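PDB 4EF1: pheromone cOB1/lipoprotein, YaeC family from Enterococcus faecalis, which probably binds methionine as the lipid-attached receptor of an uptake system, and is also the precursor of the sex pheromone cOB1. Local coordinates for residues A[17-22]-A[218-223]. Residues are numbered along the deposited sequence; the frame is centred on the assembly and turned at random.
Sequences EILEHV and KKLVKV
Val22 meets Val223, and Leu19 meets Leu220, through methyl carbons and one methine, Val22 CB, with no flat group between them. The one ring in the two segments, the imidazole of His21, takes no part in the contact and stacks with Trp232 instead. At the closest backbone approach, where the CA atoms of Val22 and Val223 are 7.3 Å apart, short beta-branched side chains suit the narrow gap. The two valines lie alongside with their branches running in opposing senses: Val223 CG1 lies 3.9 Å from Val22 CB and 4.1 Å from Val22 CG1. Val223 CG1 is anti to its own backbone N (chi1 164°), which carries this branch across to Val22.

Farther along, the longer leucines do the reaching, since their CB atoms do not point straight across. Leu220 CG is likewise swung opposite the backbone N (chi1 177°), and CD1 becomes the leading atom. It comes to 4.1 Å from Leu19 CD2, the leucines set roughly perpendicular, and lies more loosely, at 4.4 Å, from Val22 CG2. One methyl thus touches two residues a helical turn apart. No hydrogen bond links the segments, and with the axes 11.4 Å apart at an angle of 100° only 148 Å² is buried, so this is a light, nearly perpendicular helix contact.

Other elements complete the seam between helices 12-28 and 215-225. Leu19 and Leu220 both rest on Val8 of strand 4-10, Leu19 also touching Val35 and Val22 touching Leu33 of edge strand 31-37. Val22 also packs on Leu224, next along helix 215-225, and on Val229 of helix 227-236, so the early and late helices of the chain are joined over one sheet of this periplasmic-binding-protein fold.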
ATOM      1  N   GLU A  17      -7.073  -5.178  11.056  1.00 21.32           N
ATOM      2  CA  GLU A  17      -8.476  -5.679  11.133  1.00 22.55           C
ATOM      3  C   GLU A  17      -8.613  -7.081  10.443  1.00 22.45           C
ATOM      4  O   GLU A  17      -9.332  -7.964  10.937  1.00 20.35           O
ATOM      5  CB  GLU A  17      -9.451  -4.641  10.584  1.00 27.47           C
ATOM      6  CG  GLU A  17      -9.546  -3.379  11.450  1.00 29.18           C
ATOM      7  CD  GLU A  17     -10.725  -2.485  11.097  1.00 37.44           C
ATOM      8  OE1 GLU A  17     -11.417  -2.700  10.077  1.00 36.91           O
ATOM      9  OE2 GLU A  17     -10.970  -1.546  11.853  1.00 36.21           O
ATOM     10  N   ILE A  18      -7.825  -7.313   9.390  1.00 19.70           N
ATOM     11  CA  ILE A  18      -7.793  -8.622   8.704  1.00 19.55           C
ATOM     12  C   ILE A  18      -7.205  -9.661   9.649  1.00 21.35           C
ATOM     13  O   ILE A  18      -7.807 -10.719   9.860  1.00 20.92           O
ATOM     14  CB  ILE A  18      -6.984  -8.553   7.375  1.00 19.49           C
ATOM     15  CG1 ILE A  18      -7.813  -7.793   6.326  1.00 19.61           C
ATOM     16  CG2 ILE A  18      -6.656  -9.940   6.837  1.00 18.60           C
ATOM     17  CD1 ILE A  18      -7.076  -7.512   5.009  1.00 18.49           C
ATOM     18  N   LEU A  19      -6.066  -9.311  10.262  1.00 21.20           N
ATOM     19  CA  LEU A  19      -5.394 -10.158  11.255  1.00 20.07           C
ATOM     20  C   LEU A  19      -6.310 -10.511  12.447  1.00 22.32           C
ATOM     21  O   LEU A  19      -6.456 -11.697  12.821  1.00 24.03           O
ATOM     22  CB  LEU A  19      -4.071  -9.541  11.693  1.00 18.55           C
ATOM     23  CG  LEU A  19      -3.005  -9.451  10.587  1.00 18.03           C
ATOM     24  CD1 LEU A  19      -1.808  -8.686  11.056  1.00 18.81           C
ATOM     25  CD2 LEU A  19      -2.601 -10.848  10.066  1.00 18.77           C
ATOM     26  N   GLU A  20      -6.937  -9.510  13.042  1.00 24.07           N
ATOM     27  CA  GLU A  20      -7.878  -9.794  14.133  1.00 23.98           C
ATOM     28  C   GLU A  20      -8.930 -10.794  13.674  1.00 23.12           C
ATOM     29  O   GLU A  20      -9.265 -11.730  14.416  1.00 24.61           O
ATOM     30  CB  GLU A  20      -8.574  -8.518  14.664  1.00 26.59           C
ATOM     31  CG  GLU A  20      -7.675  -7.526  15.412  1.00 28.18           C
ATOM     32  CD  GLU A  20      -7.054  -8.054  16.703  1.00 27.86           C
ATOM     33  OE1 GLU A  20      -7.656  -8.909  17.379  1.00 27.79           O
ATOM     34  OE2 GLU A  20      -5.907  -7.626  17.021  1.00 34.45           O
ATOM     35  N   HIS A  21      -9.491 -10.574  12.485  1.00 21.88           N
ATOM     36  CA  HIS A  21     -10.539 -11.426  11.943  1.00 21.64           C
ATOM     37  C   HIS A  21     -10.151 -12.884  11.817  1.00 20.44           C
ATOM     38  O   HIS A  21     -10.976 -13.764  12.050  1.00 20.32           O
ATOM     39  CB  HIS A  21     -11.073 -10.858  10.613  1.00 22.56           C
ATOM     40  CG  HIS A  21     -12.076 -11.756   9.928  1.00 24.77           C
ATOM     41  ND1 HIS A  21     -13.344 -11.858  10.342  1.00 27.02           N
ATOM     42  CD2 HIS A  21     -11.945 -12.633   8.857  1.00 26.91           C
ATOM     43  CE1 HIS A  21     -14.001 -12.763   9.577  1.00 27.26           C
ATOM     44  NE2 HIS A  21     -13.157 -13.223   8.668  1.00 28.88           N
ATOM     45  N   VAL A  22      -8.918 -13.158  11.425  1.00 19.35           N
ATOM     46  CA  VAL A  22      -8.468 -14.548  11.236  1.00 20.80           C
ATOM     47  C   VAL A  22      -7.928 -15.232  12.531  1.00 21.70           C
ATOM     48  O   VAL A  22      -7.593 -16.431  12.498  1.00 20.63           O
ATOM     49  CB  VAL A  22      -7.438 -14.660  10.062  1.00 20.22           C
ATOM     50  CG1 VAL A  22      -8.043 -14.128   8.741  1.00 20.48           C
ATOM     51  CG2 VAL A  22      -6.140 -13.946  10.371  1.00 17.73           C
ATOM     52  N   LYS A 218       3.541 -19.823   7.143  1.00 20.73           N
ATOM     53  CA  LYS A 218       2.859 -20.438   6.005  0.50 21.85           C
ATOM     54  C   LYS A 218       1.379 -20.689   6.324  1.00 22.46           C
ATOM     55  O   LYS A 218       0.537 -20.475   5.489  1.00 24.36           O
ATOM     56  CB  LYS A 218       3.587 -21.695   5.528  0.50 23.89           C
ATOM     57  CG  LYS A 218       4.941 -21.321   4.897  0.50 25.08           C
ATOM     58  CD  LYS A 218       5.667 -22.417   4.128  0.50 26.51           C
ATOM     59  CE  LYS A 218       6.114 -23.605   4.956  0.50 27.56           C
ATOM     60  NZ  LYS A 218       7.136 -24.390   4.208  0.50 30.01           N
ATOM     61  N   LYS A 219       1.085 -21.106   7.538  1.00 21.40           N
ATOM     62  CA  LYS A 219      -0.319 -21.320   7.960  1.00 23.48           C
ATOM     63  C   LYS A 219      -1.102 -20.014   7.856  1.00 21.42           C
ATOM     64  O   LYS A 219      -2.237 -19.999   7.372  1.00 22.41           O
ATOM     65  CB  LYS A 219      -0.377 -21.862   9.404  1.00 24.13           C
ATOM     66  CG  LYS A 219      -0.113 -23.358   9.532  1.00 26.90           C
ATOM     67  CD  LYS A 219      -0.006 -23.759  10.991  1.00 24.98           C
ATOM     68  CE  LYS A 219       0.387 -25.197  11.107  1.00 27.89           C
ATOM     69  NZ  LYS A 219       0.309 -25.546  12.549  1.00 30.54           N
ATOM     70  N   LEU A 220      -0.472 -18.930   8.312  1.00 20.44           N
ATOM     71  CA  LEU A 220      -1.043 -17.591   8.236  1.00 20.78           C
ATOM     72  C   LEU A 220      -1.304 -17.165   6.832  1.00 19.51           C
ATOM     73  O   LEU A 220      -2.381 -16.707   6.537  1.00 19.65           O
ATOM     74  CB  LEU A 220      -0.149 -16.540   8.899  1.00 19.40           C
ATOM     75  CG  LEU A 220      -0.600 -15.067   8.820  1.00 18.92           C
ATOM     76  CD1 LEU A 220      -1.975 -14.828   9.436  1.00 19.89           C
ATOM     77  CD2 LEU A 220       0.467 -14.275   9.532  1.00 18.20           C
ATOM     78  N   VAL A 221      -0.314 -17.302   5.959  1.00 20.71           N
ATOM     79  CA  VAL A 221      -0.509 -16.941   4.550  1.00 19.33           C
ATOM     80  C   VAL A 221      -1.655 -17.712   3.907  1.00 20.81           C
ATOM     81  O   VAL A 221      -2.415 -17.143   3.147  1.00 21.32           O
ATOM     82  CB  VAL A 221       0.809 -17.090   3.714  1.00 18.79           C
ATOM     83  CG1 VAL A 221       0.550 -16.840   2.220  1.00 19.36           C
ATOM     84  CG2 VAL A 221       1.863 -16.136   4.242  1.00 18.00           C
ATOM     85  N   LYS A 222      -1.755 -19.017   4.189  1.00 20.69           N
ATOM     86  CA  LYS A 222      -2.778 -19.845   3.590  1.00 21.06           C
ATOM     87  C   LYS A 222      -4.157 -19.391   4.093  1.00 21.57           C
ATOM     88  O   LYS A 222      -5.085 -19.312   3.295  1.00 20.11           O
ATOM     89  CB  LYS A 222      -2.594 -21.334   3.896  1.00 22.18           C
ATOM     90  CG  LYS A 222      -3.615 -22.241   3.176  1.00 24.11           C
ATOM     91  CD  LYS A 222      -3.417 -23.696   3.554  1.00 24.66           C
ATOM     92  CE  LYS A 222      -4.337 -24.638   2.829  1.00 26.08           C
ATOM     93  NZ  LYS A 222      -4.066 -26.066   3.134  1.00 25.81           N
ATOM     94  N   VAL A 223      -4.262 -19.097   5.398  1.00 20.98           N
ATOM     95  CA  VAL A 223      -5.573 -18.691   6.001  1.00 20.50           C
ATOM     96  C   VAL A 223      -5.967 -17.339   5.422  1.00 21.42           C
ATOM     97  O   VAL A 223      -7.117 -17.155   4.959  1.00 24.24           O
ATOM     98  CB  VAL A 223      -5.514 -18.668   7.536  1.00 19.81           C
ATOM     99  CG1 VAL A 223      -6.697 -17.898   8.103  1.00 19.80           C
ATOM    100  CG2 VAL A 223      -5.423 -20.074   8.087  1.00 19.36           C
TER